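Local atomic coordinates of superoxide dismutase (Acidilobus saccharovorans, PDB entry 4FFK), a protein that catalyses the dismutation of superoxide to molecular oxygen and hydrogen peroxide at a single iron centre in each subunit. Residues V14-Y19 and D60-Y65; H92-L97 and L171-A176; G111-A116 and D207-Y212; K136-V141 and V177-H182. All coordinates share one frame; numbering follows the deposited sequence.

Interaction 1 (V14-Y19 and D60-Y65)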
loop_
_atom_site.group_PDB
_atom_site.type_symbol
_atom_site.label_atom_id
_atom_site.label_comp_id
_atom_site.label_asym_id
_atom_site.label_seq_id
_atom_site.Cartn_x
_atom_site.Cartn_y
_atom_site.Cartn_z
ATOM N N VAL A 14 23.399 -5.791 -21.682
ATOM C CA VAL A 14 23.129 -4.935 -20.535
ATOM C C VAL A 14 24.045 -5.287 -19.357
ATOM O O VAL A 14 24.131 -6.439 -18.937
ATOM C CB VAL A 14 21.660 -5.083 -20.120
ATOM C CG1 VAL A 14 21.347 -4.181 -18.970
ATOM C CG2 VAL A 14 20.743 -4.782 -21.298
ATOM N N SER A 15 24.732 -4.282 -18.817
ATOM C CA SER A 15 25.386 -4.478 -17.543
ATOM C C SER A 15 24.909 -3.357 -16.596
ATOM O O SER A 15 25.265 -2.184 -16.727
ATOM C CB SER A 15 26.940 -4.618 -17.689
ATOM O OG SER A 15 27.636 -3.397 -17.649
ATOM N N LEU A 16 24.019 -3.724 -15.679
ATOM C CA LEU A 16 23.430 -2.710 -14.814
ATOM C C LEU A 16 24.395 -2.387 -13.681
ATOM O O LEU A 16 25.104 -3.288 -13.196
ATOM C CB LEU A 16 22.124 -3.250 -14.265
ATOM C CG LEU A 16 21.129 -3.516 -15.389
ATOM C CD1 LEU A 16 19.782 -3.904 -14.730
ATOM C CD2 LEU A 16 20.966 -2.302 -16.291
ATOM N N LYS A 17 24.419 -1.116 -13.287
ATOM C CA LYS A 17 25.323 -0.661 -12.238
ATOM C C LYS A 17 24.631 -0.996 -10.919
ATOM O O LYS A 17 23.461 -0.572 -10.693
ATOM C CB LYS A 17 25.612 0.798 -12.398
ATOM C CG LYS A 17 26.400 1.390 -11.263
ATOM C CD LYS A 17 27.800 0.815 -11.269
ATOM C CE LYS A 17 28.699 1.754 -10.440
ATOM N NZ LYS A 17 29.990 1.106 -10.185
ATOM N N ARG A 18 25.301 -1.789 -10.104
ATOM C CA ARG A 18 24.721 -2.243 -8.838
ATOM C C ARG A 18 24.998 -1.227 -7.739
ATOM O O ARG A 18 25.752 -0.255 -7.928
ATOM C CB ARG A 18 25.257 -3.598 -8.425
ATOM C CG ARG A 18 25.190 -4.698 -9.467
ATOM C CD ARG A 18 23.868 -4.770 -10.198
ATOM N NE ARG A 18 23.597 -6.129 -10.659
ATOM C CZ ARG A 18 23.774 -6.566 -11.901
ATOM N NH1 ARG A 18 24.223 -5.765 -12.841
ATOM N NH2 ARG A 18 23.500 -7.822 -12.178
ATOM N N TYR A 19 24.375 -1.468 -6.579
ATOM C CA TYR A 19 24.460 -0.550 -5.442
ATOM C C TYR A 19 25.486 -0.954 -4.424
ATOM O O TYR A 19 25.768 -2.111 -4.239
ATOM C CB TYR A 19 23.076 -0.343 -4.777
ATOM C CG TYR A 19 22.136 0.244 -5.783
ATOM C CD1 TYR A 19 22.138 1.591 -6.060
ATOM C CD2 TYR A 19 21.277 -0.587 -6.520
ATOM C CE1 TYR A 19 21.347 2.115 -7.033
ATOM C CE2 TYR A 19 20.506 -0.059 -7.518
ATOM C CZ TYR A 19 20.522 1.285 -7.754
ATOM O OH TYR A 19 19.724 1.854 -8.713
ATOM N N ASP A 60 19.733 -7.898 -10.880
ATOM C CA ASP A 60 20.231 -9.152 -11.433
ATOM C C ASP A 60 19.177 -9.866 -12.268
ATOM O O ASP A 60 19.457 -10.361 -13.377
ATOM C CB ASP A 60 20.748 -10.054 -10.340
ATOM C CG ASP A 60 21.452 -11.269 -10.932
ATOM O OD1 ASP A 60 20.887 -12.375 -10.849
ATOM O OD2 ASP A 60 22.530 -11.054 -11.516
ATOM N N LYS A 61 17.950 -9.898 -11.760
ATOM C CA LYS A 61 16.850 -10.521 -12.509
ATOM C C LYS A 61 16.593 -9.780 -13.804
ATOM O O LYS A 61 16.392 -10.408 -14.842
ATOM C CB LYS A 61 15.578 -10.511 -11.655
ATOM C CG LYS A 61 15.395 -11.727 -10.797
ATOM C CD LYS A 61 14.471 -11.413 -9.601
ATOM C CE LYS A 61 14.760 -12.370 -8.445
ATOM N NZ LYS A 61 14.774 -11.792 -7.069
ATOM N N LEU A 62 16.577 -8.437 -13.764
ATOM C CA LEU A 62 16.358 -7.624 -14.909
ATOM C C LEU A 62 17.415 -7.872 -16.018
ATOM O O LEU A 62 17.110 -8.029 -17.226
ATOM C CB LEU A 62 16.542 -6.185 -14.464
ATOM C CG LEU A 62 15.546 -5.102 -14.673
ATOM C CD1 LEU A 62 15.639 -4.101 -13.505
ATOM C CD2 LEU A 62 15.951 -4.494 -15.982
ATOM N N GLU A 63 18.656 -7.805 -15.581
ATOM C CA GLU A 63 19.785 -8.030 -16.459
ATOM C C GLU A 63 19.712 -9.382 -17.137
ATOM O O GLU A 63 19.890 -9.460 -18.375
ATOM C CB GLU A 63 21.061 -7.953 -15.629
ATOM C CG GLU A 63 22.316 -7.869 -16.426
ATOM C CD GLU A 63 23.422 -7.440 -15.480
ATOM O OE1 GLU A 63 23.860 -8.306 -14.698
ATOM O OE2 GLU A 63 23.734 -6.248 -15.448
ATOM N N LYS A 64 19.451 -10.422 -16.360
ATOM C CA LYS A 64 19.424 -11.802 -16.832
ATOM C C LYS A 64 18.291 -11.962 -17.870
ATOM O O LYS A 64 18.484 -12.459 -18.999
ATOM C CB LYS A 64 19.207 -12.769 -15.673
ATOM C CG LYS A 64 20.494 -13.032 -14.790
ATOM C CD LYS A 64 20.343 -14.288 -13.989
ATOM C CE LYS A 64 21.716 -14.777 -13.557
ATOM N NZ LYS A 64 21.635 -16.013 -12.705
ATOM N N TYR A 65 17.122 -11.454 -17.499
ATOM C CA TYR A 65 16.054 -11.328 -18.467
ATOM C C TYR A 65 16.457 -10.597 -19.752
ATOM O O TYR A 65 16.220 -11.122 -20.837
ATOM C CB TYR A 65 14.867 -10.627 -17.827
ATOM C CG TYR A 65 13.830 -10.254 -18.838
ATOM C CD1 TYR A 65 13.713 -8.934 -19.284
ATOM C CD2 TYR A 65 12.955 -11.222 -19.344
ATOM C CE1 TYR A 65 12.744 -8.586 -20.220
ATOM C CE2 TYR A 65 11.981 -10.870 -20.287
ATOM C CZ TYR A 65 11.893 -9.550 -20.714
ATOM O OH TYR A 65 10.917 -9.156 -21.635
#
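A salt-bridge network of Arg18, Glu63 and Asp60 ties the extended N-terminal segment 14-19 to the C-terminal end of helix 37-66, in the alpha-hairpin region of this iron superoxide dismutase. Glu63 is its hub. With CG anti to the backbone N (chi1 -167°) and an extended chain beyond, the carboxylate leaves the flank of the helix and reaches the loop. Glu63 OE2 accepts from Leu16 N at 2.6 Å, met nearly head-on, with an almost straight N-H...O angle of 166°. Arg18, modelled in two conformers, grips the same carboxylate end-on in the conformer described here. Arg18 NH1 reaches Glu63 OE2 at 2.7 Å on the syn side but tilted out of the carboxylate plane, and Arg18 NH2 reaches Glu63 OE1 at 2.6 Å from above that plane, the two flat groups being turned 56° apart. Arg18 bends at chi2, which folds the guanidinium back so that Arg18 NH1 also donates to Leu16 O at 2.7 Å. Asp60 OD2 adds a long, weak bond to Arg18 NH2 at 3.4 Å. Glu suits position 63 because two acceptors on a long arm can serve a loop amide and a guanidinium together. Beside these salt bridges, Leu16 CD1 rests on Leu62 CB at 4.0 Å, the two side chains crossing at about a right angle. Asn56 and Asn67 hold the segment's backbone at either end, Tyr19 packs on Phe82 of helix 75-97, and Asp154 and Arg156 of the second subunit bind the backbone of Lys17, placing the segment between its own helical hairpin and a neighbouring chain.

Interaction 2 (H92-L97 and L171-A176). With FE (Fe (III) ion), chain B.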
loop_
_atom_site.group_PDB
_atom_site.type_symbol
_atom_site.label_atom_id
_atom_site.label_comp_id
_atom_site.label_asym_id
_atom_site.label_seq_id
_atom_site.Cartn_x
_atom_site.Cartn_y
_atom_site.Cartn_z
ATOM N N HIS A 92 18.227 5.221 3.681
ATOM C CA HIS A 92 19.189 4.994 4.776
ATOM C C HIS A 92 20.386 5.841 4.544
ATOM O O HIS A 92 20.913 6.430 5.502
ATOM C CB HIS A 92 19.582 3.547 4.915
ATOM C CG HIS A 92 18.537 2.763 5.607
ATOM N ND1 HIS A 92 17.445 2.241 4.940
ATOM C CD2 HIS A 92 18.366 2.473 6.914
ATOM C CE1 HIS A 92 16.644 1.665 5.822
ATOM N NE2 HIS A 92 17.186 1.778 7.029
ATOM N N THR A 93 20.835 5.875 3.300
ATOM C CA THR A 93 21.963 6.720 2.956
ATOM C C THR A 93 21.766 8.168 3.417
ATOM O O THR A 93 22.662 8.752 4.027
ATOM C CB THR A 93 22.224 6.673 1.493
ATOM O OG1 THR A 93 22.509 5.318 1.149
ATOM C CG2 THR A 93 23.412 7.576 1.173
ATOM N N LEU A 94 20.597 8.723 3.131
ATOM C CA LEU A 94 20.200 10.052 3.622
ATOM C C LEU A 94 20.203 10.090 5.129
ATOM O O LEU A 94 20.835 10.978 5.772
ATOM C CB LEU A 94 18.802 10.385 3.107
ATOM C CG LEU A 94 18.222 11.737 3.481
ATOM C CD1 LEU A 94 19.183 12.838 3.032
ATOM C CD2 LEU A 94 16.867 11.894 2.783
ATOM N N TYR A 95 19.484 9.157 5.719
ATOM C CA TYR A 95 19.399 9.076 7.163
ATOM C C TYR A 95 20.775 9.189 7.850
ATOM O O TYR A 95 20.917 9.988 8.756
ATOM C CB TYR A 95 18.797 7.746 7.501
ATOM C CG TYR A 95 18.607 7.443 8.940
ATOM C CD1 TYR A 95 19.185 6.313 9.493
ATOM C CD2 TYR A 95 17.713 8.207 9.724
ATOM C CE1 TYR A 95 18.972 5.979 10.779
ATOM C CE2 TYR A 95 17.459 7.842 11.012
ATOM C CZ TYR A 95 18.133 6.760 11.543
ATOM O OH TYR A 95 17.906 6.401 12.813
ATOM N N TRP A 96 21.746 8.383 7.435
ATOM C CA TRP A 96 23.083 8.471 8.096
ATOM C C TRP A 96 23.712 9.814 7.921
ATOM O O TRP A 96 24.363 10.308 8.863
ATOM C CB TRP A 96 24.043 7.440 7.545
ATOM C CG TRP A 96 23.488 6.082 7.430
ATOM C CD1 TRP A 96 23.457 5.316 6.305
ATOM C CD2 TRP A 96 22.939 5.297 8.473
ATOM N NE1 TRP A 96 22.957 4.092 6.589
ATOM C CE2 TRP A 96 22.588 4.044 7.898
ATOM C CE3 TRP A 96 22.668 5.520 9.823
ATOM C CZ2 TRP A 96 21.991 3.031 8.638
ATOM C CZ3 TRP A 96 22.089 4.494 10.565
ATOM C CH2 TRP A 96 21.753 3.272 9.952
ATOM N N LEU A 97 23.581 10.372 6.723
ATOM C CA LEU A 97 24.208 11.656 6.353
ATOM C C LEU A 97 23.597 12.796 7.145
ATOM O O LEU A 97 24.263 13.820 7.471
ATOM C CB LEU A 97 24.088 11.909 4.854
ATOM C CG LEU A 97 24.955 10.995 3.970
ATOM C CD1 LEU A 97 24.524 11.201 2.510
ATOM C CD2 LEU A 97 26.516 11.301 4.159
ATOM N N LEU A 171 9.576 15.417 -5.451
ATOM C CA LEU A 171 10.004 15.913 -4.123
ATOM C C LEU A 171 11.407 15.472 -3.822
ATOM O O LEU A 171 11.786 14.313 -4.040
ATOM C CB LEU A 171 9.046 15.386 -3.050
ATOM C CG LEU A 171 7.656 15.908 -3.292
ATOM C CD1 LEU A 171 6.596 14.967 -2.702
ATOM C CD2 LEU A 171 7.590 17.347 -2.765
ATOM N N ILE A 172 12.214 16.396 -3.287
ATOM C CA ILE A 172 13.596 16.130 -2.993
ATOM C C ILE A 172 13.757 16.045 -1.474
ATOM O O ILE A 172 13.538 17.025 -0.768
ATOM C CB ILE A 172 14.497 17.279 -3.545
ATOM C CG1 ILE A 172 14.201 17.466 -5.060
ATOM C CG2 ILE A 172 15.989 17.110 -3.135
ATOM C CD1 ILE A 172 15.094 18.483 -5.762
ATOM N N PRO A 173 14.098 14.856 -0.981
ATOM C CA PRO A 173 14.173 14.682 0.477
ATOM C C PRO A 173 15.433 15.401 0.927
ATOM O O PRO A 173 16.462 15.250 0.300
ATOM C CB PRO A 173 14.354 13.173 0.647
ATOM C CG PRO A 173 15.008 12.728 -0.726
ATOM C CD PRO A 173 14.228 13.598 -1.736
ATOM N N LEU A 174 15.320 16.132 2.018
ATOM C CA LEU A 174 16.475 16.810 2.580
ATOM C C LEU A 174 16.922 16.146 3.853
ATOM O O LEU A 174 18.139 16.072 4.137
ATOM C CB LEU A 174 16.131 18.261 2.902
ATOM C CG LEU A 174 15.515 18.994 1.708
ATOM C CD1 LEU A 174 15.090 20.413 2.049
ATOM C CD2 LEU A 174 16.490 18.958 0.578
ATOM N N LEU A 175 15.939 15.698 4.634
ATOM C CA LEU A 175 16.207 15.218 5.966
ATOM C C LEU A 175 15.206 14.111 6.183
ATOM O O LEU A 175 14.073 14.238 5.777
ATOM C CB LEU A 175 15.906 16.352 6.959
ATOM C CG LEU A 175 15.819 15.964 8.429
ATOM C CD1 LEU A 175 17.188 15.430 8.943
ATOM C CD2 LEU A 175 15.345 17.196 9.175
ATOM N N ALA A 176 15.631 13.028 6.786
ATOM C CA ALA A 176 14.742 11.890 6.915
ATOM C C ALA A 176 15.021 11.261 8.236
ATOM O O ALA A 176 16.184 11.149 8.651
ATOM C CB ALA A 176 14.996 10.910 5.749
HETATM FE FE FE B . 16.106 1.544 8.762
HETATM O O HOH W 1 18.611 11.239 10.176
HETATM O O HOH W 2 14.340 1.450 7.724
#
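Tyr95 presents a ring edge to Ala176: its CD2 lies 3.5 Å from Ala176 O, which sits in the plane of the ring. Trp96 CH2 meets the Tyr95 edge as well, while Tyr95 CD1 lies above one face of the Trp96 indole, toward its rim. Alongside, water 1 donates to both Tyr95 O and Ala176 O, linking helix 75-97 to strand 172-178. The apolar join belongs to Leu94. Its CG stands opposite the backbone N (chi1 -179°), sending Leu94 CD2 against Pro173 CB at 3.5 Å and Ala176 CB at 3.6 Å, with Leu94 CD1 near Leu174 O. The compact proline and alanine let a branched leucine come close to the strand, whose classic beta bulge at Leu174 and Leu175 faces Leu146. Replacing Leu94 with alanine would probably open a gap between helix and strand and leave the apolar carbons of Pro173 and Ala176 without their partner. Two residues earlier, His92 NE2 binds the iron at 2.1 Å, with Gly88 O accepting from its ND1; Tyr95 OH pairs with Tyr195 OH. No direct hydrogen bond crosses this buried contact: the apolar contact of Leu94 and the bridging water 1 join the two segments.

Interaction 3 (G111-A116 and D207-Y212)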
loop_
_atom_site.group_PDB
_atom_site.type_symbol
_atom_site.label_atom_id
_atom_site.label_comp_id
_atom_site.label_asym_id
_atom_site.label_seq_id
_atom_site.Cartn_x
_atom_site.Cartn_y
_atom_site.Cartn_z
ATOM N N GLY A 111 21.229 29.378 8.345
ATOM C CA GLY A 111 21.394 29.360 6.884
ATOM C C GLY A 111 20.052 29.352 6.148
ATOM O O GLY A 111 18.997 29.677 6.739
ATOM N N ALA A 112 20.083 28.982 4.866
ATOM C CA ALA A 112 18.889 29.063 4.034
ATOM C C ALA A 112 17.820 28.088 4.596
ATOM O O ALA A 112 16.619 28.423 4.668
ATOM C CB ALA A 112 19.224 28.766 2.582
ATOM N N ILE A 113 18.286 26.922 5.058
ATOM C CA ILE A 113 17.357 25.882 5.557
ATOM C C ILE A 113 16.573 26.350 6.776
ATOM O O ILE A 113 15.373 26.225 6.802
ATOM C CB ILE A 113 18.032 24.460 5.755
ATOM C CG1 ILE A 113 16.949 23.377 5.921
ATOM C CG2 ILE A 113 18.974 24.394 6.928
ATOM C CD1 ILE A 113 16.077 23.247 4.782
ATOM N N GLY A 114 17.262 26.958 7.749
ATOM C CA GLY A 114 16.618 27.497 8.901
ATOM C C GLY A 114 15.585 28.521 8.512
ATOM O O GLY A 114 14.493 28.538 9.052
ATOM N N ASP A 115 15.947 29.404 7.582
ATOM C CA ASP A 115 15.009 30.417 7.095
ATOM C C ASP A 115 13.843 29.788 6.334
ATOM O O ASP A 115 12.669 30.193 6.461
ATOM C CB ASP A 115 15.758 31.377 6.173
ATOM C CG ASP A 115 16.692 32.316 6.942
ATOM O OD1 ASP A 115 16.414 32.600 8.127
ATOM O OD2 ASP A 115 17.678 32.747 6.335
ATOM N N ALA A 116 14.179 28.802 5.516
ATOM C CA ALA A 116 13.138 28.087 4.771
ATOM C C ALA A 116 12.151 27.423 5.747
ATOM O O ALA A 116 10.941 27.512 5.584
ATOM C CB ALA A 116 13.780 27.095 3.852
ATOM N N ASP A 207 24.683 19.293 6.713
ATOM C CA ASP A 207 24.371 18.295 5.711
ATOM C C ASP A 207 23.041 18.648 5.026
ATOM O O ASP A 207 22.988 18.682 3.803
ATOM C CB ASP A 207 24.263 16.919 6.321
ATOM C CG ASP A 207 23.625 15.945 5.363
ATOM O OD1 ASP A 207 24.286 15.523 4.415
ATOM O OD2 ASP A 207 22.422 15.698 5.522
ATOM N N VAL A 208 22.006 18.901 5.818
ATOM C CA VAL A 208 20.665 19.254 5.326
ATOM C C VAL A 208 20.709 20.552 4.497
ATOM O O VAL A 208 20.279 20.624 3.342
ATOM C CB VAL A 208 19.639 19.418 6.475
ATOM C CG1 VAL A 208 18.296 19.851 5.964
ATOM C CG2 VAL A 208 19.476 18.132 7.262
ATOM N N GLU A 209 21.303 21.579 5.096
ATOM C CA GLU A 209 21.604 22.795 4.350
ATOM C C GLU A 209 22.246 22.536 3.002
ATOM O O GLU A 209 21.787 23.070 1.991
ATOM C CB GLU A 209 22.533 23.695 5.205
ATOM C CG GLU A 209 22.958 24.991 4.475
ATOM C CD GLU A 209 21.801 25.905 4.052
ATOM O OE1 GLU A 209 20.635 25.756 4.490
ATOM O OE2 GLU A 209 22.081 26.823 3.254
ATOM N N ALA A 210 23.300 21.734 2.969
ATOM C CA ALA A 210 24.047 21.499 1.729
ATOM C C ALA A 210 23.125 20.818 0.721
ATOM O O ALA A 210 23.147 21.118 -0.475
ATOM C CB ALA A 210 25.274 20.635 1.967
ATOM N N ARG A 211 22.308 19.891 1.221
ATOM C CA ARG A 211 21.376 19.196 0.326
ATOM C C ARG A 211 20.332 20.171 -0.186
ATOM O O ARG A 211 19.981 20.161 -1.346
ATOM C CB ARG A 211 20.706 18.031 1.045
ATOM C CG ARG A 211 19.902 17.119 0.084
ATOM C CD ARG A 211 19.728 15.669 0.627
ATOM N NE ARG A 211 21.006 14.999 0.922
ATOM C CZ ARG A 211 21.584 15.009 2.137
ATOM N NH1 ARG A 211 21.001 15.650 3.154
ATOM N NH2 ARG A 211 22.728 14.395 2.326
ATOM N N TYR A 212 19.855 21.029 0.688
ATOM C CA TYR A 212 18.865 21.984 0.331
ATOM C C TYR A 212 19.422 22.971 -0.695
ATOM O O TYR A 212 18.719 23.337 -1.626
ATOM C CB TYR A 212 18.395 22.686 1.575
ATOM C CG TYR A 212 17.479 23.829 1.358
ATOM C CD1 TYR A 212 17.784 25.079 1.865
ATOM C CD2 TYR A 212 16.288 23.679 0.662
ATOM C CE1 TYR A 212 16.923 26.143 1.682
ATOM C CE2 TYR A 212 15.438 24.704 0.480
ATOM C CZ TYR A 212 15.763 25.949 0.989
ATOM O OH TYR A 212 14.900 26.961 0.798
#
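Ile113 and Tyr212 meet where two helices of the C-terminal domain pack almost perpendicularly, the axes of the short segments crossing at 86° and 8.4 Å apart. Ile113 CD1 lies over one face of the Tyr212 ring, 4.0 Å from its centroid, a CH-pi contact in which the side chains run obliquely to one another. Ala112 CB instead comes to the ring's edge, 3.6 Å from Tyr212 CE1, and Ala116 CB touches the phenol end. Small alanines one turn apart let the aromatic ring lie close against helix 111-121. Glu209 slides past Ile113 in the opposite direction; its chain is bent at chi2 (60°), curling the carboxylate toward the first amides of helix 111-121. Glu209 OE1 accepts a hydrogen bond from Ile113 N at 2.7 Å through its syn lone pair, and Glu209 OE2 receives a weak bond from Ala112 N at 3.4 Å, while Gln213 also binds OE2. A carboxylate suits amides near the beginning of a helix, where its negative charge would probably be favoured by the helix dipole. With an alanine in place of Glu209, the amide of Ile113 is likely to lose its short bond and Gln213 a partner. Leu174 and Leu155 of the sheet also touch Ile113 and Tyr212. The side chains of Ile113 and Val208 cross at about a right angle, with Ile113 CG1 3.8 Å from Val208 CG1.

Interaction 4 (K136-V141 and V177-H182). With FE (Fe (III) ion), chain B.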
loop_
_atom_site.group_PDB
_atom_site.type_symbol
_atom_site.label_atom_id
_atom_site.label_comp_id
_atom_site.label_asym_id
_atom_site.label_seq_id
_atom_site.Cartn_x
_atom_site.Cartn_y
_atom_site.Cartn_z
ATOM N N LYS A 136 6.300 10.180 14.315
ATOM C CA LYS A 136 5.760 9.339 15.358
ATOM C C LYS A 136 4.496 8.666 14.843
ATOM O O LYS A 136 4.130 7.599 15.309
ATOM C CB LYS A 136 5.442 10.182 16.608
ATOM C CG LYS A 136 6.669 10.595 17.373
ATOM C CD LYS A 136 6.274 11.756 18.327
ATOM C CE LYS A 136 7.603 12.441 18.705
ATOM N NZ LYS A 136 7.304 13.372 19.847
ATOM N N ASN A 137 3.828 9.298 13.868
ATOM C CA ASN A 137 2.586 8.826 13.404
ATOM C C ASN A 137 2.651 8.192 12.027
ATOM O O ASN A 137 1.619 8.058 11.365
ATOM C CB ASN A 137 1.534 9.931 13.446
ATOM C CG ASN A 137 1.171 10.246 14.875
ATOM O OD1 ASN A 137 0.494 9.459 15.497
ATOM N ND2 ASN A 137 1.753 11.300 15.425
ATOM N N VAL A 138 3.847 7.754 11.656
ATOM C CA VAL A 138 3.900 6.838 10.516
ATOM C C VAL A 138 3.199 5.575 10.984
ATOM O O VAL A 138 3.522 5.012 12.078
ATOM C CB VAL A 138 5.329 6.554 10.153
ATOM C CG1 VAL A 138 5.282 5.270 9.206
ATOM C CG2 VAL A 138 5.956 7.765 9.507
ATOM N N GLU A 139 2.220 5.095 10.195
ATOM C CA GLU A 139 1.448 3.938 10.572
ATOM C C GLU A 139 2.236 2.732 10.098
ATOM O O GLU A 139 2.490 2.564 8.912
ATOM C CB GLU A 139 0.151 3.944 9.892
ATOM C CG GLU A 139 -0.758 2.790 10.245
ATOM C CD GLU A 139 -2.106 2.956 9.628
ATOM O OE1 GLU A 139 -2.175 2.736 8.389
ATOM O OE2 GLU A 139 -3.083 3.217 10.341
ATOM N N GLY A 140 2.645 1.903 11.025
ATOM C CA GLY A 140 3.475 0.803 10.602
ATOM C C GLY A 140 4.915 1.243 10.637
ATOM O O GLY A 140 5.345 1.814 11.614
ATOM N N VAL A 141 5.692 0.998 9.588
ATOM C CA VAL A 141 7.083 1.448 9.567
ATOM C C VAL A 141 7.258 2.300 8.382
ATOM O O VAL A 141 6.500 2.213 7.460
ATOM C CB VAL A 141 8.048 0.324 9.470
ATOM C CG1 VAL A 141 7.881 -0.523 10.799
ATOM C CG2 VAL A 141 7.740 -0.506 8.243
ATOM N N VAL A 177 13.975 10.823 8.902
ATOM C CA VAL A 177 14.162 10.024 10.101
ATOM C C VAL A 177 13.466 8.680 9.835
ATOM O O VAL A 177 12.332 8.642 9.412
ATOM C CB VAL A 177 13.597 10.711 11.364
ATOM C CG1 VAL A 177 12.143 11.141 11.189
ATOM C CG2 VAL A 177 13.764 9.817 12.576
ATOM N N ASP A 178 14.199 7.626 10.057
ATOM C CA ASP A 178 13.670 6.257 9.985
ATOM C C ASP A 178 12.892 5.925 11.212
ATOM O O ASP A 178 13.382 6.053 12.368
ATOM C CB ASP A 178 14.896 5.370 9.927
ATOM C CG ASP A 178 14.604 3.953 9.600
ATOM O OD1 ASP A 178 13.477 3.583 9.339
ATOM O OD2 ASP A 178 15.596 3.232 9.529
ATOM N N VAL A 179 11.656 5.471 11.008
ATOM C CA VAL A 179 10.874 4.911 12.103
ATOM C C VAL A 179 10.413 3.481 11.865
ATOM O O VAL A 179 9.457 2.999 12.478
ATOM C CB VAL A 179 9.691 5.789 12.482
ATOM C CG1 VAL A 179 10.172 7.106 12.992
ATOM C CG2 VAL A 179 8.763 6.059 11.212
ATOM N N PHE A 180 11.157 2.751 11.040
ATOM C CA PHE A 180 11.092 1.351 11.202
ATOM C C PHE A 180 11.571 0.996 12.599
ATOM O O PHE A 180 12.488 1.608 13.118
ATOM C CB PHE A 180 12.067 0.674 10.286
ATOM C CG PHE A 180 11.568 0.466 8.915
ATOM C CD1 PHE A 180 11.451 -0.857 8.457
ATOM C CD2 PHE A 180 11.271 1.553 8.072
ATOM C CE1 PHE A 180 11.038 -1.124 7.087
ATOM C CE2 PHE A 180 10.821 1.298 6.744
ATOM C CZ PHE A 180 10.730 -0.055 6.296
ATOM N N GLU A 181 10.969 -0.025 13.164
ATOM C CA GLU A 181 11.306 -0.349 14.542
ATOM C C GLU A 181 12.777 -0.618 14.725
ATOM O O GLU A 181 13.352 -0.373 15.779
ATOM C CB GLU A 181 10.513 -1.540 14.945
ATOM C CG GLU A 181 9.049 -1.103 15.181
ATOM C CD GLU A 181 8.102 -2.236 15.281
ATOM O OE1 GLU A 181 8.382 -3.351 14.790
ATOM O OE2 GLU A 181 7.029 -2.047 15.881
ATOM N N HIS A 182 13.420 -1.175 13.700
ATOM C CA HIS A 182 14.837 -1.480 13.895
ATOM C C HIS A 182 15.728 -0.245 14.099
ATOM O O HIS A 182 16.814 -0.395 14.649
ATOM C CB HIS A 182 15.403 -2.317 12.762
ATOM C CG HIS A 182 15.415 -1.608 11.481
ATOM N ND1 HIS A 182 14.647 -2.025 10.418
ATOM C CD2 HIS A 182 16.040 -0.471 11.085
ATOM C CE1 HIS A 182 14.825 -1.208 9.407
ATOM N NE2 HIS A 182 15.692 -0.263 9.770
HETATM FE FE FE B . 16.106 1.544 8.762
HETATM O O HOH W 2 14.340 1.450 7.724
#
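Val141 lies over one face of the Phe180 ring: Val141 CG2 stands over the centre, 3.5 Å from the centroid and 12° off the ring normal, a CH-pi contact. That methyl sits between the backbone N and carbonyl carbon (chi1 to CG1 -64°), which turns it over the ring. Water 2, an iron ligand, lies over the opposite face toward the rim. A second apolar touch, Val138 CB on Val179 CG2 at 3.6 Å, joins loop 136-141 to the residue just past the strand. In the first shell of the iron, Asp178 OD2 binds at 1.9 Å and His182 NE2 at 2.1 Å. Asp178 OD1 accepts from Phe180 N at 3.0 Å from above the carboxylate plane, closing an Asx turn that helps set the aspartate's rotation. Phe180 CB covers part of one face of the His182 imidazole. Farther out, Arg192 binds the carbonyls of Val138 and Gly140, and Glu181 and His182 pair reciprocally with His182 and Glu181 of the third subunit. Chemically, aspartate and histidine supply ligand atoms, while the phenylalanine face lies beside the iron-bound water and Val141, backing the ring from its other face, probably keeps it from shifting.

Overall arrangement
Interactions 2 and 4 meet at the iron, where His92 from one and Asp178 and His182 from the other are completed by His43 and water 2; their centres lie about 15 Å apart, and both use strand 172-178. Interaction 3 adjoins interaction 2, with centres about 13 Å apart, through Leu174 O and Arg211 NH1 at 3.1 Å, probably a hydrogen bond. It stays clear of interaction 4, their nearest atoms being about 9 Å apart. Interaction 1 stands off alone, about 25 Å from interaction 2 between centres, but its helix 37-66 leads along the chain into helix 75-97, which carries His92. The alpha-hairpin and C-terminal regions thus both supply iron ligands.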